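Side-chain contacts in carbon monoxide dehydrogenase (Thermococcus sp. AM4, PDB 6T7J), which probably catalyses the reversible oxidation of carbon monoxide to carbon dioxide at an iron-sulfur active-site cluster, deposited here in a nickel-free, broken form: residues A[461-466]-A[489-494]; A[495-498]-A[504-507]. All blocks are in the same frame, centred on the assembly; numbering follows the deposited sequence.

Contact 1 of 2, residues A[461-466]-A[489-494]; sequences SHVTLA and EGLMSP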
loop_
_atom_site.group_PDB
_atom_site.type_symbol
_atom_site.label_atom_id
_atom_site.label_comp_id
_atom_site.label_asym_id
_atom_site.label_seq_id
_atom_site.Cartn_x
_atom_site.Cartn_y
_atom_site.Cartn_z
ATOM N N SER A 461 -12.176 -8.681 -27.392
ATOM C CA SER A 461 -12.775 -9.616 -26.444
ATOM C C SER A 461 -14.036 -9.034 -25.816
ATOM O O SER A 461 -15.029 -9.750 -25.646
ATOM C CB SER A 461 -11.756 -10.015 -25.378
ATOM O OG SER A 461 -10.835 -10.963 -25.892
ATOM N N HIS A 462 -14.027 -7.739 -25.487
ATOM C CA HIS A 462 -15.231 -7.082 -24.986
ATOM C C HIS A 462 -16.428 -7.367 -25.889
ATOM O O HIS A 462 -17.431 -7.964 -25.467
ATOM C CB HIS A 462 -15.000 -5.570 -24.881
ATOM C CG HIS A 462 -14.076 -5.163 -23.773
ATOM N ND1 HIS A 462 -14.201 -5.633 -22.484
ATOM C CD2 HIS A 462 -13.020 -4.315 -23.764
ATOM C CE1 HIS A 462 -13.258 -5.097 -21.729
ATOM N NE2 HIS A 462 -12.528 -4.295 -22.482
ATOM N N VAL A 463 -16.318 -6.965 -27.158
ATOM C CA VAL A 463 -17.457 -7.041 -28.066
ATOM C C VAL A 463 -17.786 -8.489 -28.407
ATOM O O VAL A 463 -18.960 -8.860 -28.501
ATOM C CB VAL A 463 -17.197 -6.202 -29.330
ATOM C CG1 VAL A 463 -15.922 -6.641 -30.026
ATOM C CG2 VAL A 463 -18.364 -6.325 -30.271
ATOM N N THR A 464 -16.766 -9.333 -28.597
ATOM C CA THR A 464 -17.036 -10.719 -28.968
ATOM C C THR A 464 -17.739 -11.463 -27.839
ATOM O O THR A 464 -18.696 -12.209 -28.082
ATOM C CB THR A 464 -15.739 -11.426 -29.368
ATOM O OG1 THR A 464 -15.263 -10.887 -30.608
ATOM C CG2 THR A 464 -15.973 -12.918 -29.544
ATOM N N LEU A 465 -17.295 -11.263 -26.594
ATOM C CA LEU A 465 -17.974 -11.881 -25.462
ATOM C C LEU A 465 -19.400 -11.368 -25.329
ATOM O O LEU A 465 -20.332 -12.156 -25.119
ATOM C CB LEU A 465 -17.187 -11.623 -24.177
ATOM C CG LEU A 465 -17.753 -12.292 -22.924
ATOM C CD1 LEU A 465 -17.658 -13.797 -23.048
ATOM C CD2 LEU A 465 -17.024 -11.815 -21.687
ATOM N N ALA A 466 -19.594 -10.049 -25.453
ATOM C CA ALA A 466 -20.944 -9.500 -25.363
ATOM C C ALA A 466 -21.856 -10.096 -26.433
ATOM O O ALA A 466 -23.001 -10.474 -26.145
ATOM C CB ALA A 466 -20.896 -7.977 -25.478
ATOM N N GLU A 489 -19.105 -0.036 -30.743
ATOM C CA GLU A 489 -19.403 -1.082 -31.715
ATOM C C GLU A 489 -20.833 -0.980 -32.234
ATOM O O GLU A 489 -21.084 -1.200 -33.424
ATOM C CB GLU A 489 -19.164 -2.461 -31.101
ATOM C CG GLU A 489 -19.531 -3.603 -32.029
ATOM C CD GLU A 489 -18.367 -4.040 -32.897
ATOM O OE1 GLU A 489 -17.230 -3.587 -32.643
ATOM O OE2 GLU A 489 -18.588 -4.840 -33.832
ATOM N N GLY A 490 -21.780 -0.645 -31.362
ATOM C CA GLY A 490 -23.172 -0.582 -31.757
ATOM C C GLY A 490 -24.036 -1.514 -30.938
ATOM O O GLY A 490 -25.228 -1.676 -31.216
ATOM N N LEU A 491 -23.439 -2.136 -29.922
ATOM C CA LEU A 491 -24.159 -3.056 -29.053
ATOM C C LEU A 491 -25.086 -2.347 -28.077
ATOM O O LEU A 491 -25.812 -3.022 -27.339
ATOM C CB LEU A 491 -23.167 -3.931 -28.289
ATOM C CG LEU A 491 -22.298 -4.840 -29.158
ATOM C CD1 LEU A 491 -21.279 -5.574 -28.307
ATOM C CD2 LEU A 491 -23.163 -5.823 -29.933
ATOM N N MET A 492 -25.079 -1.015 -28.051
ATOM C CA MET A 492 -25.987 -0.246 -27.209
ATOM C C MET A 492 -26.890 0.666 -28.028
ATOM O O MET A 492 -27.573 1.522 -27.456
ATOM C CB MET A 492 -25.200 0.567 -26.177
ATOM C CG MET A 492 -24.573 -0.286 -25.087
ATOM S SD MET A 492 -23.411 0.615 -24.044
ATOM C CE MET A 492 -22.878 -0.690 -22.940
ATOM N N SER A 493 -26.905 0.509 -29.347
ATOM C CA SER A 493 -27.805 1.256 -30.207
ATOM C C SER A 493 -29.170 0.576 -30.250
ATOM O O SER A 493 -29.293 -0.610 -29.930
ATOM C CB SER A 493 -27.216 1.366 -31.611
ATOM O OG SER A 493 -26.983 0.086 -32.171
ATOM N N PRO A 494 -30.222 1.312 -30.626
ATOM C CA PRO A 494 -31.564 0.704 -30.649
ATOM C C PRO A 494 -31.675 -0.524 -31.540
ATOM O O PRO A 494 -32.534 -1.379 -31.286
ATOM C CB PRO A 494 -32.453 1.849 -31.154
ATOM C CG PRO A 494 -31.734 3.085 -30.744
ATOM C CD PRO A 494 -30.273 2.764 -30.878
#
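Within a Rossmann-like beta-alpha-beta layout, V463 and A466 of helix 460-471 meet E489 and L491, where helix 480-489 ends and its loop begins. The contact is apolar apart from one carboxylate. E489 extends with CG anti to its own N; the bend at chi2 (90°) then carries CD over V463 CG2, and the carboxylate turns one face to that methyl. V463 CG2 is 3.4 Å from E489 CG and 3.5 Å from E489 CD, with both oxygens only slightly farther. The two side chains cross at about a right angle. E489 OE2 also makes a long, weak ion pair with K467. With an alanine here, V463 CG2 would probably lose the part of its cover given by the E489 chain and carboxylate, and K467 a weak partner. L491 CD1 approaches two residues one helical turn apart, V463 CG2 at 3.6 Å and A466 CB at 3.7 Å. G490 leaves the helix with positive phi (121°) and starts a type I turn, braced by S493 OG bonding G490 O at 2.7 Å. Around it, A466 touches W482 of helix 480-489, L491 rests on C516 of strand 516-518, and M492 pairs through its backbone with I414 of strand 411-415.

Contact 2 of 2, residues A[495-498]-A[504-507]; sequences KAVD and LKKI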
loop_
_atom_site.group_PDB
_atom_site.type_symbol
_atom_site.label_atom_id
_atom_site.label_comp_id
_atom_site.label_asym_id
_atom_site.label_seq_id
_atom_site.Cartn_x
_atom_site.Cartn_y
_atom_site.Cartn_z
ATOM N N LYS A 495 -30.836 -0.644 -32.570
ATOM C CA LYS A 495 -30.856 -1.814 -33.441
ATOM C C LYS A 495 -30.026 -2.973 -32.902
ATOM O O LYS A 495 -30.033 -4.048 -33.514
ATOM C CB LYS A 495 -30.361 -1.442 -34.845
ATOM C CG LYS A 495 -28.892 -1.033 -34.918
ATOM C CD LYS A 495 -27.981 -2.207 -35.277
ATOM C CE LYS A 495 -26.514 -1.845 -35.077
ATOM N NZ LYS A 495 -25.694 -3.004 -34.615
ATOM N N ALA A 496 -29.314 -2.785 -31.786
ATOM C CA ALA A 496 -28.470 -3.853 -31.254
ATOM C C ALA A 496 -29.277 -5.100 -30.925
ATOM O O ALA A 496 -28.739 -6.213 -30.959
ATOM C CB ALA A 496 -27.725 -3.369 -30.012
ATOM N N VAL A 497 -30.564 -4.940 -30.625
ATOM C CA VAL A 497 -31.455 -6.059 -30.336
ATOM C C VAL A 497 -31.443 -7.076 -31.481
ATOM O O VAL A 497 -31.712 -8.263 -31.266
ATOM C CB VAL A 497 -32.877 -5.536 -30.046
ATOM C CG1 VAL A 497 -33.867 -6.666 -29.919
ATOM C CG2 VAL A 497 -32.879 -4.710 -28.769
ATOM N N ASP A 498 -31.099 -6.627 -32.695
ATOM C CA ASP A 498 -30.997 -7.540 -33.833
ATOM C C ASP A 498 -30.062 -8.711 -33.554
ATOM O O ASP A 498 -30.300 -9.826 -34.038
ATOM C CB ASP A 498 -30.515 -6.784 -35.073
ATOM C CG ASP A 498 -31.606 -5.954 -35.712
ATOM O OD1 ASP A 498 -32.794 -6.262 -35.485
ATOM O OD2 ASP A 498 -31.273 -4.994 -36.443
ATOM N N LEU A 504 -34.304 -12.594 -25.387
ATOM C CA LEU A 504 -33.766 -11.269 -25.102
ATOM C C LEU A 504 -34.306 -10.239 -26.083
ATOM O O LEU A 504 -34.626 -9.113 -25.694
ATOM C CB LEU A 504 -32.237 -11.301 -25.137
ATOM C CG LEU A 504 -31.510 -10.080 -24.564
ATOM C CD1 LEU A 504 -32.010 -9.751 -23.163
ATOM C CD2 LEU A 504 -30.007 -10.309 -24.561
ATOM N N LYS A 505 -34.423 -10.609 -27.361
ATOM C CA LYS A 505 -35.011 -9.709 -28.351
ATOM C C LYS A 505 -36.431 -9.318 -27.958
ATOM O O LYS A 505 -36.789 -8.132 -27.949
ATOM C CB LYS A 505 -34.990 -10.380 -29.727
ATOM C CG LYS A 505 -35.531 -9.546 -30.872
ATOM C CD LYS A 505 -35.256 -10.215 -32.213
ATOM C CE LYS A 505 -33.816 -10.704 -32.309
ATOM N NZ LYS A 505 -33.539 -11.396 -33.600
ATOM N N LYS A 506 -37.252 -10.313 -27.610
ATOM C CA LYS A 506 -38.634 -10.037 -27.233
ATOM C C LYS A 506 -38.705 -9.133 -26.011
ATOM O O LYS A 506 -39.480 -8.170 -25.990
ATOM C CB LYS A 506 -39.381 -11.347 -26.975
ATOM C CG LYS A 506 -39.379 -12.304 -28.153
ATOM C CD LYS A 506 -40.156 -13.571 -27.852
ATOM C CE LYS A 506 -40.914 -14.041 -29.081
ATOM N NZ LYS A 506 -42.121 -13.206 -29.335
ATOM N N ILE A 507 -37.890 -9.403 -24.988
ATOM C CA ILE A 507 -38.020 -8.614 -23.767
ATOM C C ILE A 507 -37.438 -7.210 -23.940
ATOM O O ILE A 507 -37.963 -6.241 -23.372
ATOM C CB ILE A 507 -37.397 -9.356 -22.568
ATOM C CG1 ILE A 507 -38.005 -8.833 -21.267
ATOM C CG2 ILE A 507 -35.880 -9.228 -22.557
ATOM C CD1 ILE A 507 -37.464 -9.500 -20.033
#
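K505 reaches from helix 502-511 across V497 to the carbonyls of V497 and D498 in the 3-10 stretch. K505 CB starts 3.9 Å from V497 CG1, and K505 CG comes nearer to the same methyl, at 3.5 Å. V497 CG1 is anti to its backbone N (chi1 173°), and this brings it close to the lysine's backbone as well, 3.6 Å from K505 CA. Beyond CG the methyl is left behind: K505 CD approaches V497 O loosely, at 4.2 Å. A bend at chi3 (-47°) then swings K505 CE to 3.4 Å from V497 O. Helices 480-489 and 502-511, with the loop between them, lie in the crossover connection from strand 474-478 to strand 516-518, presumably right-handed as is usual between parallel strands. The 3-10 turn is closed by D498 N bonding K495 O at 2.9 Å, and the carbonyls of V497 and D498 meet the end of the lysine. K505 NZ stops 3.6 Å from D498 O, an approach that is not a hydrogen bond. The D498 carboxylate stays apart, with D498 OD1 5.5 Å from K505 NZ, so any attraction between the opposite charges is probably weak. V497 also packs on P515, C508 and E509.

In the fold
Followed from the N terminus, the chain runs along helix 460-471, through strand 474-478 and helix 480-489, and contact 1 closes this excursion by bringing 489-494 back against 461-466. Contact 2 follows directly: 495-498 continues the same connection, and after five intervening residues 504-507 returns to it, closing a much smaller loop. The two are thus in series, neither nesting nor crossing, with centres about 13 Å apart. They touch where A496 CB packs against the carbonyl oxygens of G490 and L491. Contact 1 joins two successive helical connections of the parallel sheet, whereas contact 2 fastens the loop after helix 480-489 to helix 502-511, which leads into strand 516-518.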